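Local coordinates for myosin-I heavy chain (Dictyostelium discoideum, PDB 5EJY), which is an actin-based motor with ATPase activity that takes part in the early steps of phagocytosis and in adhesion, represented here by a MyTH4-FERM unit of its tail, at residues Asp83-Val88 and Thr190-Ile195; Phe90-Gly95 and Cys133-Pro138; Lys403-Asn408 and Asn437-Ala442; Leu421-Asn426 and Met446-Lys451. All blocks are in the same frame, centred on the assembly; numbering follows the deposited sequence.

Overall arrangement
The four contacts form two separate pairs, one in the helical MyTH4 domain and one in the FERM domain. Interactions 1 and 2 both draw on helix 81-97, and their centres lie about 13 Å apart; Ile-195 CD1 packs on Ser-134 CB at 3.6 Å, and interaction 2 is nested inside the chain loop that interaction 1 closes. Interactions 3 and 4, with centres about 12 Å apart, involve neighbouring strands of one antiparallel sheet, where Ile-438 O probably accepts a hydrogen bond from Leu-447 N at 2.7 Å. The pairs sit on opposite sides of the chain's centre: interactions 1 and 3 are about 47 Å apart between centres and about 34 Å between nearest atoms.

Interaction 1 (Asp83-Val88 and Thr190-Ile195); sequences DFYSPV and TELESI
Tyr-85 and Leu-192 make the dense part of this contact, where helix 81-97 meets helix 189-196. Their side chains slide past each other in opposite directions, which brings Leu-192 CB over the rim of one face of the tyrosine ring, 4.0 Å from the centroid and 21° off the normal, a CH-pi contact. Leu-192 CD1 follows the same ring inward, 3.8 Å from Tyr-85 CD1. Phe-84 CD2 lies over the centre of the opposite face, 3.5 Å above the plane, so the ring is sandwiched. Further along helix 81-97, Val-88 CG1 and Leu-192 CD2 reach toward each other and both residues touch Phe-131 of helix 119-133.

The looser side is at the phenol end. Tyr-85 OH rests 3.6 Å from Glu-193 CA, and the partly exposed glutamate chain crosses the ring at about a right angle, offering its CG rather than its carboxylate. Cutting Tyr-85 back to an alanine would probably open a gap between the two helices, with Leu-192 CB and Phe-84 both losing the ring between them. The short axes cross at 86°, 11.2 Å apart: nearly perpendicular helix packing within the all-helical MyTH4 domain.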
loop_
_atom_site.group_PDB
_atom_site.type_symbol
_atom_site.label_atom_id
_atom_site.label_comp_id
_atom_site.label_asym_id
_atom_site.label_seq_id
_atom_site.Cartn_x
_atom_site.Cartn_y
_atom_site.Cartn_z
ATOM N N ASP A 83 -2.442 16.764 -18.059
ATOM C CA ASP A 83 -2.244 18.195 -18.241
ATOM C C ASP A 83 -3.059 18.986 -17.213
ATOM O O ASP A 83 -2.556 19.915 -16.579
ATOM C CB ASP A 83 -2.638 18.598 -19.664
ATOM C CG ASP A 83 -2.398 20.068 -19.941
ATOM O OD1 ASP A 83 -1.384 20.608 -19.453
ATOM O OD2 ASP A 83 -3.228 20.685 -20.639
ATOM N N PHE A 84 -4.319 18.602 -17.049
ATOM C CA PHE A 84 -5.213 19.261 -16.107
ATOM C C PHE A 84 -4.653 19.311 -14.682
ATOM O O PHE A 84 -4.826 20.295 -13.969
ATOM C CB PHE A 84 -6.561 18.548 -16.091
ATOM C CG PHE A 84 -7.570 19.179 -15.179
ATOM C CD1 PHE A 84 -8.200 20.361 -15.536
ATOM C CD2 PHE A 84 -7.895 18.590 -13.968
ATOM C CE1 PHE A 84 -9.129 20.950 -14.706
ATOM C CE2 PHE A 84 -8.830 19.171 -13.125
ATOM C CZ PHE A 84 -9.451 20.356 -13.497
ATOM N N TYR A 85 -3.992 18.240 -14.268
ATOM C CA TYR A 85 -3.485 18.149 -12.902
ATOM C C TYR A 85 -2.036 18.581 -12.735
ATOM O O TYR A 85 -1.544 18.670 -11.610
ATOM C CB TYR A 85 -3.691 16.737 -12.347
ATOM C CG TYR A 85 -5.136 16.462 -12.047
ATOM C CD1 TYR A 85 -5.776 17.111 -11.001
ATOM C CD2 TYR A 85 -5.875 15.577 -12.822
ATOM C CE1 TYR A 85 -7.113 16.883 -10.727
ATOM C CE2 TYR A 85 -7.209 15.337 -12.555
ATOM C CZ TYR A 85 -7.821 15.990 -11.508
ATOM O OH TYR A 85 -9.139 15.751 -11.231
ATOM N N SER A 86 -1.355 18.856 -13.844
ATOM C CA SER A 86 0.048 19.248 -13.778
ATOM C C SER A 86 0.341 20.428 -12.832
ATOM O O SER A 86 1.315 20.377 -12.076
ATOM C CB SER A 86 0.637 19.487 -15.181
ATOM O OG SER A 86 -0.009 20.556 -15.845
ATOM N N PRO A 87 -0.486 21.488 -12.861
ATOM C CA PRO A 87 -0.198 22.549 -11.883
ATOM C C PRO A 87 -0.397 22.078 -10.442
ATOM O O PRO A 87 0.306 22.549 -9.546
ATOM C CB PRO A 87 -1.217 23.645 -12.234
ATOM C CG PRO A 87 -2.325 22.923 -12.945
ATOM C CD PRO A 87 -1.649 21.810 -13.705
ATOM N N VAL A 88 -1.346 21.168 -10.227
ATOM C CA VAL A 88 -1.579 20.590 -8.904
ATOM C C VAL A 88 -0.372 19.765 -8.431
ATOM O O VAL A 88 0.091 19.905 -7.294
ATOM C CB VAL A 88 -2.864 19.729 -8.875
ATOM C CG1 VAL A 88 -3.039 19.059 -7.523
ATOM C CG2 VAL A 88 -4.075 20.583 -9.196
ATOM N N THR A 190 -5.368 9.287 -10.529
ATOM C CA THR A 190 -6.580 8.564 -10.152
ATOM C C THR A 190 -7.098 9.028 -8.792
ATOM O O THR A 190 -8.306 9.188 -8.589
ATOM C CB THR A 190 -6.356 7.051 -10.113
ATOM O OG1 THR A 190 -5.828 6.627 -11.369
ATOM C CG2 THR A 190 -7.673 6.340 -9.869
ATOM N N GLU A 191 -6.183 9.243 -7.856
ATOM C CA GLU A 191 -6.578 9.717 -6.536
ATOM C C GLU A 191 -7.117 11.150 -6.589
ATOM O O GLU A 191 -8.128 11.467 -5.955
ATOM C CB GLU A 191 -5.395 9.607 -5.560
ATOM C CG GLU A 191 -5.711 10.087 -4.142
ATOM C CD GLU A 191 -4.482 10.092 -3.239
ATOM O OE1 GLU A 191 -3.416 9.551 -3.639
ATOM O OE2 GLU A 191 -4.575 10.628 -2.118
ATOM N N LEU A 192 -6.443 12.016 -7.341
ATOM C CA LEU A 192 -6.880 13.408 -7.467
ATOM C C LEU A 192 -8.278 13.508 -8.061
ATOM O O LEU A 192 -9.076 14.351 -7.652
ATOM C CB LEU A 192 -5.889 14.226 -8.311
ATOM C CG LEU A 192 -4.522 14.487 -7.671
ATOM C CD1 LEU A 192 -3.563 15.051 -8.690
ATOM C CD2 LEU A 192 -4.668 15.442 -6.488
ATOM N N GLU A 193 -8.574 12.645 -9.027
ATOM C CA GLU A 193 -9.918 12.604 -9.614
ATOM C C GLU A 193 -10.987 12.320 -8.564
ATOM O O GLU A 193 -12.012 13.001 -8.514
ATOM C CB GLU A 193 -9.971 11.598 -10.770
ATOM C CG GLU A 193 -9.176 12.070 -11.979
ATOM C CD GLU A 193 -9.080 11.039 -13.091
ATOM O OE1 GLU A 193 -8.978 9.827 -12.789
ATOM O OE2 GLU A 193 -9.096 11.449 -14.274
ATOM N N SER A 194 -10.742 11.329 -7.714
ATOM C CA SER A 194 -11.636 11.028 -6.596
ATOM C C SER A 194 -11.746 12.177 -5.592
ATOM O O SER A 194 -12.844 12.548 -5.173
ATOM C CB SER A 194 -11.166 9.764 -5.867
ATOM O OG SER A 194 -11.294 8.626 -6.698
ATOM N N ILE A 195 -10.604 12.729 -5.184
ATOM C CA ILE A 195 -10.605 13.833 -4.234
ATOM C C ILE A 195 -11.417 14.998 -4.787
ATOM O O ILE A 195 -12.259 15.564 -4.087
ATOM C CB ILE A 195 -9.171 14.327 -3.936
ATOM C CG1 ILE A 195 -8.375 13.232 -3.215
ATOM C CG2 ILE A 195 -9.210 15.603 -3.089
ATOM C CD1 ILE A 195 -6.884 13.514 -3.138
#

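Interaction 2 (Phe90-Gly95 and Cys133-Pro138)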
loop_
_atom_site.group_PDB
_atom_site.type_symbol
_atom_site.label_atom_id
_atom_site.label_comp_id
_atom_site.label_asym_id
_atom_site.label_seq_id
_atom_site.Cartn_x
_atom_site.Cartn_y
_atom_site.Cartn_z
ATOM N N PHE A 90 2.676 20.104 -9.333
ATOM C CA PHE A 90 3.771 21.008 -9.022
ATOM C C PHE A 90 3.655 21.521 -7.581
ATOM O O PHE A 90 4.598 21.431 -6.783
ATOM C CB PHE A 90 3.784 22.175 -10.012
ATOM C CG PHE A 90 4.886 23.161 -9.761
ATOM C CD1 PHE A 90 6.119 23.010 -10.368
ATOM C CD2 PHE A 90 4.689 24.237 -8.914
ATOM C CE1 PHE A 90 7.140 23.917 -10.136
ATOM C CE2 PHE A 90 5.708 25.147 -8.672
ATOM C CZ PHE A 90 6.930 24.992 -9.288
ATOM N N ILE A 91 2.488 22.066 -7.265
ATOM C CA ILE A 91 2.201 22.580 -5.932
ATOM C C ILE A 91 2.439 21.551 -4.826
ATOM O O ILE A 91 3.131 21.834 -3.850
ATOM C CB ILE A 91 0.742 23.077 -5.842
ATOM C CG1 ILE A 91 0.528 24.236 -6.819
ATOM C CG2 ILE A 91 0.412 23.523 -4.417
ATOM C CD1 ILE A 91 -0.887 24.686 -6.927
ATOM N N LEU A 92 1.849 20.367 -4.982
ATOM C CA LEU A 92 1.905 19.341 -3.949
ATOM C C LEU A 92 3.300 18.740 -3.810
ATOM O O LEU A 92 3.705 18.353 -2.716
ATOM C CB LEU A 92 0.892 18.233 -4.239
ATOM C CG LEU A 92 -0.567 18.662 -4.292
ATOM C CD1 LEU A 92 -1.448 17.423 -4.533
ATOM C CD2 LEU A 92 -0.944 19.386 -3.011
ATOM N N THR A 93 4.030 18.651 -4.915
ATOM C CA THR A 93 5.393 18.112 -4.859
ATOM C C THR A 93 6.279 19.056 -4.061
ATOM O O THR A 93 7.056 18.627 -3.200
ATOM C CB THR A 93 5.987 17.892 -6.270
ATOM O OG1 THR A 93 5.110 17.043 -7.027
ATOM C CG2 THR A 93 7.351 17.217 -6.183
ATOM N N LYS A 94 6.144 20.356 -4.309
ATOM C CA LYS A 94 6.965 21.311 -3.566
ATOM C C LYS A 94 6.601 21.286 -2.075
ATOM O O LYS A 94 7.473 21.223 -1.212
ATOM C CB LYS A 94 6.826 22.721 -4.146
ATOM C CG LYS A 94 7.437 22.893 -5.541
ATOM C CD LYS A 94 8.964 22.935 -5.500
ATOM C CE LYS A 94 9.547 23.002 -6.914
ATOM N NZ LYS A 94 11.033 23.053 -6.887
ATOM N N GLY A 95 5.307 21.316 -1.773
ATOM C CA GLY A 95 4.874 21.377 -0.381
ATOM C C GLY A 95 5.165 20.111 0.409
ATOM O O GLY A 95 5.511 20.169 1.599
ATOM N N CYS A 133 -4.965 19.263 1.580
ATOM C CA CYS A 133 -5.269 18.578 2.832
ATOM C C CYS A 133 -5.019 17.064 2.745
ATOM O O CYS A 133 -4.696 16.428 3.756
ATOM C CB CYS A 133 -6.724 18.821 3.229
ATOM S SG CYS A 133 -7.030 20.520 3.812
ATOM N N SER A 134 -5.209 16.505 1.550
ATOM C CA SER A 134 -5.019 15.072 1.308
ATOM C C SER A 134 -3.547 14.682 1.161
ATOM O O SER A 134 -3.231 13.496 1.008
ATOM C CB SER A 134 -5.782 14.652 0.046
ATOM O OG SER A 134 -7.171 14.977 0.155
ATOM N N THR A 135 -2.661 15.677 1.190
ATOM C CA THR A 135 -1.231 15.455 0.947
ATOM C C THR A 135 -0.329 15.793 2.147
ATOM O O THR A 135 0.563 15.017 2.497
ATOM C CB THR A 135 -0.745 16.206 -0.330
ATOM O OG1 THR A 135 -1.670 15.978 -1.406
ATOM C CG2 THR A 135 0.679 15.713 -0.752
ATOM N N PHE A 136 -0.542 16.958 2.761
ATOM C CA PHE A 136 0.216 17.359 3.949
ATOM C C PHE A 136 -0.578 18.428 4.707
ATOM O O PHE A 136 -1.372 19.163 4.108
ATOM C CB PHE A 136 1.607 17.930 3.580
ATOM C CG PHE A 136 1.551 19.014 2.549
ATOM C CD1 PHE A 136 1.207 20.316 2.904
ATOM C CD2 PHE A 136 1.781 18.725 1.209
ATOM C CE1 PHE A 136 1.108 21.314 1.946
ATOM C CE2 PHE A 136 1.692 19.717 0.241
ATOM C CZ PHE A 136 1.349 21.017 0.615
ATOM N N PRO A 137 -0.368 18.511 6.021
ATOM C CA PRO A 137 -1.122 19.496 6.790
ATOM C C PRO A 137 -0.368 20.817 6.909
ATOM O O PRO A 137 0.825 20.898 6.604
ATOM C CB PRO A 137 -1.254 18.823 8.152
ATOM C CG PRO A 137 0.075 18.089 8.294
ATOM C CD PRO A 137 0.466 17.656 6.889
ATOM N N PRO A 138 -1.079 21.878 7.332
ATOM C CA PRO A 138 -0.373 23.105 7.706
ATOM C C PRO A 138 0.537 22.787 8.881
ATOM O O PRO A 138 0.277 21.816 9.592
ATOM C CB PRO A 138 -1.510 24.041 8.177
ATOM C CG PRO A 138 -2.784 23.460 7.553
ATOM C CD PRO A 138 -2.534 21.965 7.534
#
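Within the helical MyTH4 domain, Leu-92 and Gly-95 of helix 81-97 receive Thr-135 and Phe-136 from the loop that leaves helix 119-133. No hydrogen bond crosses between the two segments; the contact is a buried packing of one aromatic ring, a leucine fork and bare helix backbone.

The leucine meets the threonine obliquely. Leu-92 CD1 comes 3.5 Å from Thr-135 OG1, with CD2 a little further off, so both methyls lie against the hydroxyl oxygen. That oxygen is not left without a polar partner, because it bonds to the carbonyl oxygen of Phe-131, one turn back at the end of helix 119-133.

Phe-136 carries its ring in the crowded position, CG between the backbone N and the carbonyl carbon (chi1 52°), and this directs the ring at the helix. At its edge, near the ring plane, lies Leu-92 O, 3.8 Å from Phe-136 CE2. Leu-92 CD2 approaches Phe-136 CE2 at 4.2 Å from out of the plane, on the side away from Gly-95. Outside the two segments, the carbonyl of Phe-136 is bonded by the hydroxyl of Tyr-106 and that of Gly-95 by Arg-102 NE, which ties both backbones to helix 102-112.

The ring can lie this close because Gly-95 has no side chain; a beta carbon there would fall 2.3 Å from Phe-136 CZ, a clash. Instead, backbone meets ring, with Gly-95 C sitting over the rim of one face, 3.5 Å from Phe-136 CE2.

Interaction 3 (Lys403-Asn408 and Asn437-Ala442); sequences KHPLAN and NIYDPA
The ring of Tyr-439 has Leu-406 on one face: CD2 stands over its centre, 3.6 Å from the centroid and only 9° off the normal, a nearly axial CH-pi contact. Leu-406 CD1 also reaches the ring, 3.8 Å from Tyr-439 CE2. Pro-405 CB comes in obliquely from the same side, nearer the rim, 3.6 Å from Tyr-439 CE1. At the phenol end the His-404 side chain crosses at about a right angle, its CE1 3.5 Å from Tyr-439 OH.

The imidazole is itself held in place. One face carries Pro-405 CD, and in the ring plane His-404 ND1 accepts from Leu-406 N at 3.0 Å, almost straight at 169°. Outside these segments, Tyr-333 meets the same ring edge-to-face. A type I turn from His-404 to Ala-407, closed by Ala-407 N to His-404 O, brings histidine, proline and leucine together against the one tyrosine. With CG anti to the backbone N (chi1 175°), Tyr-439 extends from its strand toward that turn. A serine in place of Tyr-439 would probably leave Leu-406 CD2 and Pro-405 CB facing a gap.

The turn follows helix 390-402 of the central FERM lobe and leads into strand 410-415, so the contact packs the interlobe connection against the sheet of the last lobe, consistent with the PH-like F3 subdomain of FERM domains.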
loop_
_atom_site.group_PDB
_atom_site.type_symbol
_atom_site.label_atom_id
_atom_site.label_comp_id
_atom_site.label_asym_id
_atom_site.label_seq_id
_atom_site.Cartn_x
_atom_site.Cartn_y
_atom_site.Cartn_z
ATOM N N LYS A 403 1.852 -31.212 4.886
ATOM C CA LYS A 403 3.003 -31.965 5.389
ATOM C C LYS A 403 4.326 -31.534 4.758
ATOM O O LYS A 403 5.388 -32.054 5.118
ATOM C CB LYS A 403 2.800 -33.474 5.198
ATOM C CG LYS A 403 1.659 -34.062 6.020
ATOM C CD LYS A 403 1.867 -33.847 7.513
ATOM C CE LYS A 403 0.759 -34.502 8.333
ATOM N N HIS A 404 4.272 -30.595 3.816
ATOM C CA HIS A 404 5.506 -30.063 3.231
ATOM C C HIS A 404 6.266 -29.246 4.270
ATOM O O HIS A 404 5.646 -28.558 5.079
ATOM C CB HIS A 404 5.197 -29.205 2.008
ATOM C CG HIS A 404 6.402 -28.886 1.182
ATOM N ND1 HIS A 404 7.310 -27.909 1.536
ATOM C CD2 HIS A 404 6.858 -29.426 0.025
ATOM C CE1 HIS A 404 8.269 -27.857 0.627
ATOM N NE2 HIS A 404 8.014 -28.763 -0.302
ATOM N N PRO A 405 7.616 -29.343 4.278
ATOM C CA PRO A 405 8.443 -28.604 5.236
ATOM C C PRO A 405 8.111 -27.109 5.321
ATOM O O PRO A 405 8.247 -26.516 6.386
ATOM C CB PRO A 405 9.868 -28.782 4.676
ATOM C CG PRO A 405 9.827 -30.069 3.970
ATOM C CD PRO A 405 8.433 -30.192 3.391
ATOM N N LEU A 406 7.667 -26.512 4.221
ATOM C CA LEU A 406 7.439 -25.060 4.188
ATOM C C LEU A 406 6.014 -24.646 4.567
ATOM O O LEU A 406 5.694 -23.448 4.598
ATOM C CB LEU A 406 7.795 -24.496 2.810
ATOM C CG LEU A 406 9.262 -24.619 2.397
ATOM C CD1 LEU A 406 9.483 -23.961 1.062
ATOM C CD2 LEU A 406 10.167 -23.995 3.453
ATOM N N ALA A 407 5.158 -25.622 4.849
ATOM C CA ALA A 407 3.801 -25.313 5.302
ATOM C C ALA A 407 3.824 -24.504 6.580
ATOM O O ALA A 407 4.601 -24.785 7.483
ATOM C CB ALA A 407 2.988 -26.597 5.507
ATOM N N ASN A 408 2.961 -23.495 6.662
ATOM C CA ASN A 408 2.814 -22.721 7.893
ATOM C C ASN A 408 4.046 -21.888 8.260
ATOM O O ASN A 408 4.292 -21.599 9.429
ATOM C CB ASN A 408 2.409 -23.640 9.038
ATOM C CG ASN A 408 1.132 -24.399 8.733
ATOM O OD1 ASN A 408 0.127 -23.803 8.337
ATOM N ND2 ASN A 408 1.170 -25.717 8.881
ATOM N N ASN A 437 14.204 -20.303 10.241
ATOM C CA ASN A 437 14.716 -21.547 9.698
ATOM C C ASN A 437 15.400 -21.408 8.345
ATOM O O ASN A 437 14.841 -20.870 7.390
ATOM C CB ASN A 437 13.592 -22.582 9.650
ATOM C CG ASN A 437 12.897 -22.724 10.988
ATOM O OD1 ASN A 437 13.496 -23.197 11.951
ATOM N ND2 ASN A 437 11.637 -22.289 11.066
ATOM N N ILE A 438 16.631 -21.887 8.275
ATOM C CA ILE A 438 17.357 -21.905 7.024
ATOM C C ILE A 438 17.022 -23.200 6.316
ATOM O O ILE A 438 17.253 -24.294 6.847
ATOM C CB ILE A 438 18.892 -21.807 7.256
ATOM C CG1 ILE A 438 19.227 -20.502 7.993
ATOM C CG2 ILE A 438 19.623 -21.877 5.929
ATOM C CD1 ILE A 438 20.666 -20.424 8.557
ATOM N N TYR A 439 16.501 -23.068 5.102
ATOM C CA TYR A 439 15.972 -24.190 4.360
ATOM C C TYR A 439 16.626 -24.245 2.996
ATOM O O TYR A 439 16.849 -23.214 2.359
ATOM C CB TYR A 439 14.463 -24.017 4.213
ATOM C CG TYR A 439 13.761 -25.044 3.363
ATOM C CD1 TYR A 439 13.349 -26.253 3.905
ATOM C CD2 TYR A 439 13.470 -24.788 2.031
ATOM C CE1 TYR A 439 12.685 -27.187 3.142
ATOM C CE2 TYR A 439 12.801 -25.712 1.261
ATOM C CZ TYR A 439 12.411 -26.913 1.821
ATOM O OH TYR A 439 11.747 -27.848 1.059
ATOM N N ASP A 440 16.952 -25.450 2.547
ATOM C CA ASP A 440 17.577 -25.602 1.242
ATOM C C ASP A 440 16.564 -26.134 0.248
ATOM O O ASP A 440 16.186 -27.307 0.310
ATOM C CB ASP A 440 18.769 -26.559 1.323
ATOM C CG ASP A 440 19.527 -26.645 0.021
ATOM O OD1 ASP A 440 19.039 -26.107 -0.994
ATOM O OD2 ASP A 440 20.620 -27.251 0.009
ATOM N N PRO A 441 16.136 -25.283 -0.695
ATOM C CA PRO A 441 15.097 -25.682 -1.652
ATOM C C PRO A 441 15.600 -26.731 -2.649
ATOM O O PRO A 441 14.794 -27.419 -3.272
ATOM C CB PRO A 441 14.744 -24.362 -2.357
ATOM C CG PRO A 441 15.955 -23.515 -2.209
ATOM C CD PRO A 441 16.566 -23.886 -0.884
ATOM N N ALA A 442 16.918 -26.865 -2.778
ATOM C CA ALA A 442 17.498 -27.844 -3.698
ATOM C C ALA A 442 17.357 -29.271 -3.184
ATOM O O ALA A 442 17.255 -30.208 -3.973
ATOM C CB ALA A 442 18.968 -27.525 -3.974
#

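Interaction 4 (Leu421-Asn426 and Met446-Lys451); sequences LPYPKN and MLESVK
A classic beta bulge in strand 445-450, with Leu-447 and Glu-448 both opposite Ile-438, turns two successive side chains of an outermost strand of the four-stranded antiparallel sheet in the FERM domain's last lobe toward Tyr-423 and Pro-424. The loop bearing those two residues leads into strand 426-432 of the same sheet.

On the apolar side Pro-424 CD and Leu-447 CD1 meet end-on at 3.7 Å. Leu-447 CD1 also lies near the plane of the Tyr-423 ring, at its edge, 4.3 Å from Tyr-423 CD1. One face of that ring is lined by Pro-422 CG, while Ile-438 and Leu-471 also touch the tyrosine.

Glu-448 supplies the polar end. Its CG is anti to the backbone N (chi1 -173°) and the chain beyond stays extended, which carries the carboxylate out to the phenol. The side chains cross at about a right angle, and the ring and carboxylate planes are 61° apart. Glu-448 OE2, 3.2 Å from Tyr-423 OH, is badly angled for a bond. Glu-448 OE1, in the plane of the ring at its edge, accepts from Tyr-423 OH, although the modelled 2.4 Å is so short that the exact length is doubtful.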
loop_
_atom_site.group_PDB
_atom_site.type_symbol
_atom_site.label_atom_id
_atom_site.label_comp_id
_atom_site.label_asym_id
_atom_site.label_seq_id
_atom_site.Cartn_x
_atom_site.Cartn_y
_atom_site.Cartn_z
ATOM N N LEU A 421 30.587 -19.605 6.222
ATOM C CA LEU A 421 29.342 -20.235 6.636
ATOM C C LEU A 421 29.079 -21.454 5.764
ATOM O O LEU A 421 29.382 -21.446 4.579
ATOM C CB LEU A 421 28.179 -19.250 6.529
ATOM C CG LEU A 421 28.266 -18.058 7.473
ATOM C CD1 LEU A 421 27.108 -17.089 7.229
ATOM C CD2 LEU A 421 28.268 -18.536 8.910
ATOM N N PRO A 422 28.479 -22.498 6.348
ATOM C CA PRO A 422 28.268 -23.798 5.696
ATOM C C PRO A 422 27.147 -23.867 4.674
ATOM O O PRO A 422 27.164 -24.787 3.862
ATOM C CB PRO A 422 27.926 -24.720 6.865
ATOM C CG PRO A 422 27.378 -23.830 7.905
ATOM C CD PRO A 422 28.093 -22.519 7.768
ATOM N N TYR A 423 26.187 -22.947 4.717
ATOM C CA TYR A 423 25.003 -23.046 3.860
ATOM C C TYR A 423 25.316 -22.784 2.401
ATOM O O TYR A 423 26.269 -22.081 2.086
ATOM C CB TYR A 423 23.932 -22.062 4.336
ATOM C CG TYR A 423 23.970 -21.890 5.825
ATOM C CD1 TYR A 423 23.566 -22.916 6.666
ATOM C CD2 TYR A 423 24.461 -20.724 6.394
ATOM C CE1 TYR A 423 23.615 -22.770 8.031
ATOM C CE2 TYR A 423 24.519 -20.572 7.761
ATOM C CZ TYR A 423 24.100 -21.599 8.573
ATOM O OH TYR A 423 24.161 -21.451 9.934
ATOM N N PRO A 424 24.504 -23.356 1.502
ATOM C CA PRO A 424 24.535 -23.047 0.072
ATOM C C PRO A 424 24.253 -21.566 -0.159
ATOM O O PRO A 424 23.605 -20.928 0.682
ATOM C CB PRO A 424 23.393 -23.896 -0.492
ATOM C CG PRO A 424 23.237 -25.012 0.492
ATOM C CD PRO A 424 23.511 -24.392 1.823
ATOM N N LYS A 425 24.728 -21.038 -1.283
ATOM C CA LYS A 425 24.616 -19.618 -1.588
ATOM C C LYS A 425 23.163 -19.183 -1.650
ATOM O O LYS A 425 22.815 -18.083 -1.214
ATOM C CB LYS A 425 25.276 -19.294 -2.930
ATOM C CG LYS A 425 24.707 -18.039 -3.582
ATOM C CD LYS A 425 25.327 -17.733 -4.936
ATOM C CE LYS A 425 24.615 -16.551 -5.587
ATOM N NZ LYS A 425 25.148 -16.241 -6.943
ATOM N N ASN A 426 22.327 -20.037 -2.226
ATOM C CA ASN A 426 20.905 -19.754 -2.334
ATOM C C ASN A 426 20.142 -20.591 -1.330
ATOM O O ASN A 426 20.298 -21.810 -1.275
ATOM C CB ASN A 426 20.401 -20.024 -3.753
ATOM C CG ASN A 426 21.180 -19.256 -4.800
ATOM O OD1 ASN A 426 20.878 -18.098 -5.097
ATOM N ND2 ASN A 426 22.194 -19.899 -5.365
ATOM N N MET A 446 15.593 -28.667 5.939
ATOM C CA MET A 446 15.967 -27.636 6.892
ATOM C C MET A 446 17.414 -27.845 7.309
ATOM O O MET A 446 17.843 -28.980 7.546
ATOM C CB MET A 446 15.087 -27.711 8.137
ATOM C CG MET A 446 13.624 -27.379 7.896
ATOM S SD MET A 446 13.401 -25.622 7.539
ATOM C CE MET A 446 11.629 -25.557 7.216
ATOM N N LEU A 447 18.157 -26.750 7.416
ATOM C CA LEU A 447 19.587 -26.833 7.725
ATOM C C LEU A 447 19.903 -26.348 9.129
ATOM O O LEU A 447 20.817 -26.861 9.775
ATOM C CB LEU A 447 20.398 -26.037 6.707
ATOM C CG LEU A 447 20.313 -26.510 5.260
ATOM C CD1 LEU A 447 21.188 -25.626 4.398
ATOM C CD2 LEU A 447 20.722 -27.980 5.133
ATOM N N GLU A 448 19.142 -25.365 9.604
ATOM C CA GLU A 448 19.412 -24.756 10.898
ATOM C C GLU A 448 18.208 -23.976 11.370
ATOM O O GLU A 448 17.476 -23.417 10.556
ATOM C CB GLU A 448 20.620 -23.817 10.785
ATOM C CG GLU A 448 21.096 -23.245 12.103
ATOM C CD GLU A 448 22.549 -22.786 12.043
ATOM O OE1 GLU A 448 23.319 -23.343 11.225
ATOM O OE2 GLU A 448 22.915 -21.863 12.807
ATOM N N SER A 449 17.988 -23.952 12.681
ATOM C CA SER A 449 16.922 -23.139 13.264
ATOM C C SER A 449 17.525 -22.006 14.076
ATOM O O SER A 449 18.035 -22.217 15.180
ATOM C CB SER A 449 15.999 -23.977 14.152
ATOM O OG SER A 449 15.070 -23.143 14.836
ATOM N N VAL A 450 17.479 -20.805 13.520
ATOM C CA VAL A 450 18.060 -19.640 14.161
ATOM C C VAL A 450 17.075 -19.034 15.154
ATOM O O VAL A 450 15.878 -18.932 14.869
ATOM C CB VAL A 450 18.503 -18.602 13.109
ATOM C CG1 VAL A 450 19.071 -17.365 13.784
ATOM C CG2 VAL A 450 19.536 -19.230 12.169
ATOM N N LYS A 451 17.573 -18.650 16.324
ATOM C CA LYS A 451 16.702 -18.215 17.424
ATOM C C LYS A 451 16.369 -16.724 17.403
ATOM O O LYS A 451 17.260 -15.886 17.265
ATOM C CB LYS A 451 17.361 -18.535 18.771
ATOM C CG LYS A 451 17.654 -20.007 19.020
ATOM C CD LYS A 451 18.506 -20.148 20.284
ATOM C CE LYS A 451 19.161 -21.519 20.377
ATOM N NZ LYS A 451 18.150 -22.612 20.362
#